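PDB 6OW4: oxidoreductase, short chain dehydrogenase/reductase family protein from Bifidobacterium adolescentis L2-32, which acts as an NADH-dependent 20beta-hydroxysteroid dehydrogenase of the short-chain dehydrogenase/reductase family, an oxidoreductase working on the C20 position of steroids. Local coordinates for residues R212-A215 with A216-K220; Q138-T141 with E142-T146. One frame throughout, in Å; residues are numbered along the deposited sequence.

Contact 1 of 2, residues R212-A215 with A216-K220; sequences RYLA and AALAK
The last turn of helix 198-217 in the Rossmann fold, where Tyr213 and Leu214 meet Ala217 and Leu218, is closed by i to i+4 backbone bonds. Ala217 N donates to Tyr213 O at 2.9 Å. Leu218 N reaches Leu214 O at 2.7 Å, even though the backbone of Leu218 has already turned out of the helix; the bond from Ala216 N to Arg212 O, one step earlier, is weak at 3.3 Å.

On one flank the Tyr213 ring runs along the helix towards its C-terminal end, because CG stands anti to the backbone N (chi1 176°), and Ala217 CB approaches the ring obliquely, 3.6 Å from CE2. Tyr213 also packs on Thr195 of the second subunit. The side chains of Leu214 and Leu218 run alongside each other in the same direction, and both touch His164 of helix 142-170, while strand 223-230 receives them at Ser225 and Ile223 respectively. Their nearest methyls, Leu214 CD2 and Leu218 CD1, are 4.2 Å apart. The root of the Leu218 side chain lies close against the oxygen that its own amide uses, its CB 3.1 Å from Leu214 O and its CG 3.3 Å from that atom.

Contact 2 of 2, residues Q138-T141 with E142-T146; sequences QDAT and EEVWT
This is a local contact at the start of a helix: Thr141, ending the loop after strand 124-127, meets Val144 and Trp145 in the first turn of helix 142-170. The Thr141 carbonyl oxygen takes the Trp145 N-H at 2.8 Å, and Trp145 CB sits 3.4 Å from that oxygen.

Thr141 is the N-cap. Its hydroxyl is set between the two backbone arms of CA (chi1 61°), which turns OG1 back over the helix start, where it accepts a weak but fairly straight bond from Val144 N at 3.3 Å. The Thr141 and Val144 side chains cross obliquely, with Val144 CG2 3.2 Å from Thr141 OG1. The other valine branch, CG1, is anti to the backbone N and faces back to Ala140 CB, 4.1 Å away.

One residue into the helix, Glu142 O is gripped twice by Thr146, whose OG1 donates at 2.6 Å and whose N donates at 2.9 Å, the two arriving from opposite faces of the carbonyl plane. The Glu142 carboxylate leads to the second subunit, making salt bridges to its Arg158 and Arg161, and Trp145 NE1 donates to Asn154 OD1 of that subunit.

In the fold
Contact 2 comes first along the chain, at the beginning of helix 142-170, and contact 1 follows at the end of helix 198-217; their centres are 32 Å apart, and their nearest atoms are about 19 Å apart. The two helices pack on each other: the end of helix 198-217 lies far along helix 142-170, whereas Trp145 of contact 2 touches Asn198 and Ala199, where helix 198-217 begins. Both contacts lie at subunit interfaces of the tetramer, and contact 1 of one subunit meets Gln138 from contact 2 of the second subunit. Along the chain between them come Tyr200 and Lys204, which bind NAD; the side chains of Tyr200 and Trp145 are about 8 Å apart.

Contact 1 of 2, residues R212-A215 with A216-K220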
ATOM      1  N   ARG F 212       2.647  13.350  -2.667  1.00 18.36           N
ATOM      2  CA  ARG F 212       1.378  12.842  -3.253  1.00 18.73           C
ATOM      3  C   ARG F 212       0.357  13.983  -3.339  1.00 19.31           C
ATOM      4  O   ARG F 212      -0.323  14.077  -4.379  1.00 18.80           O
ATOM      5  CB  ARG F 212       0.844  11.651  -2.446  1.00 18.91           C
ATOM      6  CG  ARG F 212       1.468  10.325  -2.853  1.00 19.15           C
ATOM      7  CD  ARG F 212       1.158   9.161  -1.930  1.00 19.72           C
ATOM      8  NE  ARG F 212      -0.253   8.800  -1.866  1.00 20.49           N
ATOM      9  CZ  ARG F 212      -0.937   8.166  -2.819  1.00 20.73           C
ATOM     10  NH1 ARG F 212      -0.363   7.830  -3.963  1.00 20.85           N
ATOM     11  NH2 ARG F 212      -2.214   7.885  -2.628  1.00 21.39           N
ATOM     12  N   TYR F 213       0.257  14.826  -2.306  1.00 19.89           N
ATOM     13  CA  TYR F 213      -0.706  15.958  -2.284  1.00 20.89           C
ATOM     14  C   TYR F 213      -0.320  16.985  -3.354  1.00 21.33           C
ATOM     15  O   TYR F 213      -1.218  17.424  -4.100  1.00 23.04           O
ATOM     16  CB  TYR F 213      -0.798  16.657  -0.924  1.00 21.58           C
ATOM     17  CG  TYR F 213      -1.716  17.850  -0.980  1.00 22.42           C
ATOM     18  CD1 TYR F 213      -3.085  17.708  -0.811  1.00 22.40           C
ATOM     19  CD2 TYR F 213      -1.231  19.107  -1.306  1.00 22.97           C
ATOM     20  CE1 TYR F 213      -3.940  18.792  -0.913  1.00 23.03           C
ATOM     21  CE2 TYR F 213      -2.074  20.202  -1.413  1.00 23.39           C
ATOM     22  CZ  TYR F 213      -3.434  20.043  -1.216  1.00 23.66           C
ATOM     23  OH  TYR F 213      -4.267  21.117  -1.325  1.00 25.47           O
ATOM     24  N   LEU F 214       0.959  17.375  -3.407  1.00 20.62           N
ATOM     25  CA  LEU F 214       1.470  18.407  -4.350  1.00 20.69           C
ATOM     26  C   LEU F 214       1.220  17.944  -5.791  1.00 20.72           C
ATOM     27  O   LEU F 214       0.830  18.792  -6.615  1.00 21.40           O
ATOM     28  CB  LEU F 214       2.959  18.661  -4.091  1.00 20.52           C
ATOM     29  CG  LEU F 214       3.306  19.338  -2.764  1.00 20.31           C
ATOM     30  CD1 LEU F 214       4.807  19.551  -2.651  1.00 20.30           C
ATOM     31  CD2 LEU F 214       2.574  20.661  -2.603  1.00 20.52           C
ATOM     32  N   ALA F 215       1.414  16.650  -6.069  1.00 20.61           N
ATOM     33  CA  ALA F 215       1.159  16.012  -7.384  1.00 20.29           C
ATOM     34  C   ALA F 215      -0.291  16.272  -7.816  1.00 20.05           C
ATOM     35  O   ALA F 215      -0.499  16.681  -8.973  1.00 19.34           O
ATOM     36  CB  ALA F 215       1.455  14.534  -7.312  1.00 19.84           C
ATOM     37  N   ALA F 216      -1.249  16.055  -6.910  1.00 20.87           N
ATOM     38  CA  ALA F 216      -2.700  16.272  -7.131  1.00 21.71           C
ATOM     39  C   ALA F 216      -2.996  17.767  -7.304  1.00 21.73           C
ATOM     40  O   ALA F 216      -3.788  18.116  -8.200  1.00 21.36           O
ATOM     41  CB  ALA F 216      -3.487  15.698  -5.978  1.00 22.19           C
ATOM     42  N   ALA F 217      -2.380  18.611  -6.472  1.00 22.25           N
ATOM     43  CA  ALA F 217      -2.669  20.060  -6.362  1.00 23.17           C
ATOM     44  C   ALA F 217      -2.015  20.838  -7.511  1.00 23.30           C
ATOM     45  O   ALA F 217      -2.631  21.815  -7.972  1.00 22.91           O
ATOM     46  CB  ALA F 217      -2.207  20.573  -5.021  1.00 23.37           C
ATOM     47  N   LEU F 218      -0.821  20.427  -7.955  1.00 23.80           N
ATOM     48  CA  LEU F 218       0.013  21.198  -8.918  1.00 25.16           C
ATOM     49  C   LEU F 218       0.066  20.523 -10.297  1.00 25.63           C
ATOM     50  O   LEU F 218       0.920  20.943 -11.107  1.00 25.01           O
ATOM     51  CB  LEU F 218       1.421  21.354  -8.338  1.00 25.58           C
ATOM     52  CG  LEU F 218       1.497  21.980  -6.947  1.00 26.14           C
ATOM     53  CD1 LEU F 218       2.944  22.117  -6.508  1.00 26.60           C
ATOM     54  CD2 LEU F 218       0.800  23.332  -6.914  1.00 27.04           C
ATOM     55  N   ALA F 219      -0.811  19.548 -10.576  1.00 26.28           N
ATOM     56  CA  ALA F 219      -0.924  18.882 -11.897  1.00 26.52           C
ATOM     57  C   ALA F 219      -1.369  19.909 -12.945  1.00 27.43           C
ATOM     58  O   ALA F 219      -0.772  19.939 -14.036  1.00 27.72           O
ATOM     59  CB  ALA F 219      -1.883  17.717 -11.831  1.00 26.22           C
ATOM     60  N   LYS F 220      -2.365  20.731 -12.599  1.00 29.03           N
ATOM     61  CA  LYS F 220      -2.916  21.837 -13.431  1.00 30.30           C
ATOM     62  C   LYS F 220      -1.819  22.843 -13.809  1.00 30.50           C
ATOM     63  O   LYS F 220      -2.033  23.597 -14.776  1.00 31.92           O
ATOM     64  CB  LYS F 220      -4.023  22.569 -12.664  1.00 31.85           C
ATOM     65  CG  LYS F 220      -3.543  23.341 -11.441  1.00 32.46           C
ATOM     66  CD  LYS F 220      -4.650  23.896 -10.576  1.00 34.20           C
ATOM     67  CE  LYS F 220      -4.109  24.711  -9.423  1.00 34.65           C
ATOM     68  NZ  LYS F 220      -5.143  25.590  -8.831  1.00 36.31           N
TER

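Contact 2 of 2, residues Q138-T141 with E142-T146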
ATOM      1  N   GLN F 138      12.244   3.949  20.622  1.00 26.11           N
ATOM      2  CA  GLN F 138      10.930   4.087  21.311  1.00 26.53           C
ATOM      3  C   GLN F 138      11.013   5.210  22.354  1.00 26.97           C
ATOM      4  O   GLN F 138       9.980   5.872  22.582  1.00 26.81           O
ATOM      5  CB  GLN F 138      10.480   2.759  21.934  1.00 26.28           C
ATOM      6  CG  GLN F 138      11.367   2.242  23.063  1.00 26.58           C
ATOM      7  CD  GLN F 138      12.521   1.397  22.584  1.00 26.44           C
ATOM      8  OE1 GLN F 138      12.835   1.343  21.396  1.00 25.59           O
ATOM      9  NE2 GLN F 138      13.177   0.729  23.519  1.00 27.04           N
ATOM     10  N   ASP F 139      12.200   5.421  22.938  1.00 27.47           N
ATOM     11  CA  ASP F 139      12.478   6.452  23.976  1.00 27.35           C
ATOM     12  C   ASP F 139      13.171   7.667  23.347  1.00 26.82           C
ATOM     13  O   ASP F 139      14.016   8.278  24.028  1.00 27.00           O
ATOM     14  CB  ASP F 139      13.331   5.863  25.100  1.00 27.36           C
ATOM     15  CG  ASP F 139      12.623   4.767  25.868  1.00 27.77           C
ATOM     16  OD1 ASP F 139      11.467   5.000  26.274  1.00 28.72           O
ATOM     17  OD2 ASP F 139      13.226   3.690  26.046  1.00 27.93           O
ATOM     18  N   ALA F 140      12.823   8.014  22.104  1.00 26.45           N
ATOM     19  CA  ALA F 140      13.298   9.239  21.419  1.00 26.75           C
ATOM     20  C   ALA F 140      12.824  10.456  22.219  1.00 26.97           C
ATOM     21  O   ALA F 140      11.597  10.614  22.387  1.00 26.92           O
ATOM     22  CB  ALA F 140      12.796   9.275  19.995  1.00 26.83           C
ATOM     23  N   THR F 141      13.764  11.266  22.716  1.00 26.89           N
ATOM     24  CA  THR F 141      13.499  12.458  23.564  1.00 27.06           C
ATOM     25  C   THR F 141      12.864  13.559  22.706  1.00 26.12           C
ATOM     26  O   THR F 141      12.876  13.426  21.466  1.00 26.74           O
ATOM     27  CB  THR F 141      14.780  12.950  24.252  1.00 26.62           C
ATOM     28  OG1 THR F 141      15.720  13.321  23.243  1.00 26.59           O
ATOM     29  CG2 THR F 141      15.396  11.912  25.164  1.00 26.39           C
ATOM     30  N   GLU F 142      12.324  14.595  23.353  1.00 26.09           N
ATOM     31  CA  GLU F 142      11.721  15.783  22.692  1.00 25.26           C
ATOM     32  C   GLU F 142      12.743  16.404  21.731  1.00 25.52           C
ATOM     33  O   GLU F 142      12.346  16.771  20.612  1.00 24.92           O
ATOM     34  CB  GLU F 142      11.265  16.797  23.741  1.00 25.45           C
ATOM     35  CG  GLU F 142      10.008  16.375  24.481  1.00 25.06           C
ATOM     36  CD  GLU F 142       8.732  16.421  23.654  1.00 24.83           C
ATOM     37  OE1 GLU F 142       8.674  17.208  22.686  1.00 24.65           O
ATOM     38  OE2 GLU F 142       7.795  15.671  23.986  1.00 25.02           O
ATOM     39  N   GLU F 143      14.007  16.497  22.155  1.00 25.57           N
ATOM     40  CA  GLU F 143      15.127  17.062  21.355  1.00 26.92           C
ATOM     41  C   GLU F 143      15.342  16.191  20.108  1.00 24.92           C
ATOM     42  O   GLU F 143      15.391  16.751  18.998  1.00 23.95           O
ATOM     43  CB  GLU F 143      16.405  17.146  22.194  1.00 28.30           C
ATOM     44  CG  GLU F 143      16.393  18.257  23.233  1.00 31.24           C
ATOM     45  CD  GLU F 143      15.631  17.974  24.523  1.00 33.84           C
ATOM     46  OE1 GLU F 143      15.289  16.795  24.776  1.00 37.40           O
ATOM     47  OE2 GLU F 143      15.380  18.940  25.278  1.00 36.09           O
ATOM     48  N   VAL F 144      15.448  14.872  20.292  1.00 24.70           N
ATOM     49  CA  VAL F 144      15.708  13.884  19.201  1.00 24.30           C
ATOM     50  C   VAL F 144      14.525  13.888  18.223  1.00 23.77           C
ATOM     51  O   VAL F 144      14.777  13.815  17.003  1.00 22.99           O
ATOM     52  CB  VAL F 144      15.972  12.472  19.761  1.00 25.17           C
ATOM     53  CG1 VAL F 144      16.014  11.422  18.659  1.00 25.34           C
ATOM     54  CG2 VAL F 144      17.250  12.422  20.582  1.00 25.36           C
ATOM     55  N   TRP F 145      13.291  13.950  18.736  1.00 22.96           N
ATOM     56  CA  TRP F 145      12.050  13.949  17.916  1.00 22.71           C
ATOM     57  C   TRP F 145      11.980  15.235  17.085  1.00 23.54           C
ATOM     58  O   TRP F 145      11.969  15.128  15.847  1.00 23.29           O
ATOM     59  CB  TRP F 145      10.798  13.776  18.784  1.00 22.41           C
ATOM     60  CG  TRP F 145       9.544  13.693  17.969  1.00 22.02           C
ATOM     61  CD1 TRP F 145       8.721  14.723  17.619  1.00 21.73           C
ATOM     62  CD2 TRP F 145       8.998  12.515  17.348  1.00 21.67           C
ATOM     63  NE1 TRP F 145       7.691  14.264  16.842  1.00 21.62           N
ATOM     64  CE2 TRP F 145       7.834  12.915  16.658  1.00 21.63           C
ATOM     65  CE3 TRP F 145       9.369  11.164  17.316  1.00 21.62           C
ATOM     66  CZ2 TRP F 145       7.043  12.012  15.949  1.00 21.13           C
ATOM     67  CZ3 TRP F 145       8.586  10.274  16.614  1.00 21.19           C
ATOM     68  CH2 TRP F 145       7.437  10.695  15.942  1.00 21.04           C
ATOM     69  N   THR F 146      11.956  16.397  17.745  1.00 24.48           N
ATOM     70  CA  THR F 146      11.721  17.728  17.118  1.00 25.46           C
ATOM     71  C   THR F 146      12.869  18.065  16.157  1.00 25.39           C
ATOM     72  O   THR F 146      12.586  18.661  15.099  1.00 25.54           O
ATOM     73  CB  THR F 146      11.511  18.814  18.179  1.00 25.82           C
ATOM     74  OG1 THR F 146      12.636  18.835  19.059  1.00 26.66           O
ATOM     75  CG2 THR F 146      10.244  18.607  18.979  1.00 25.97           C
TER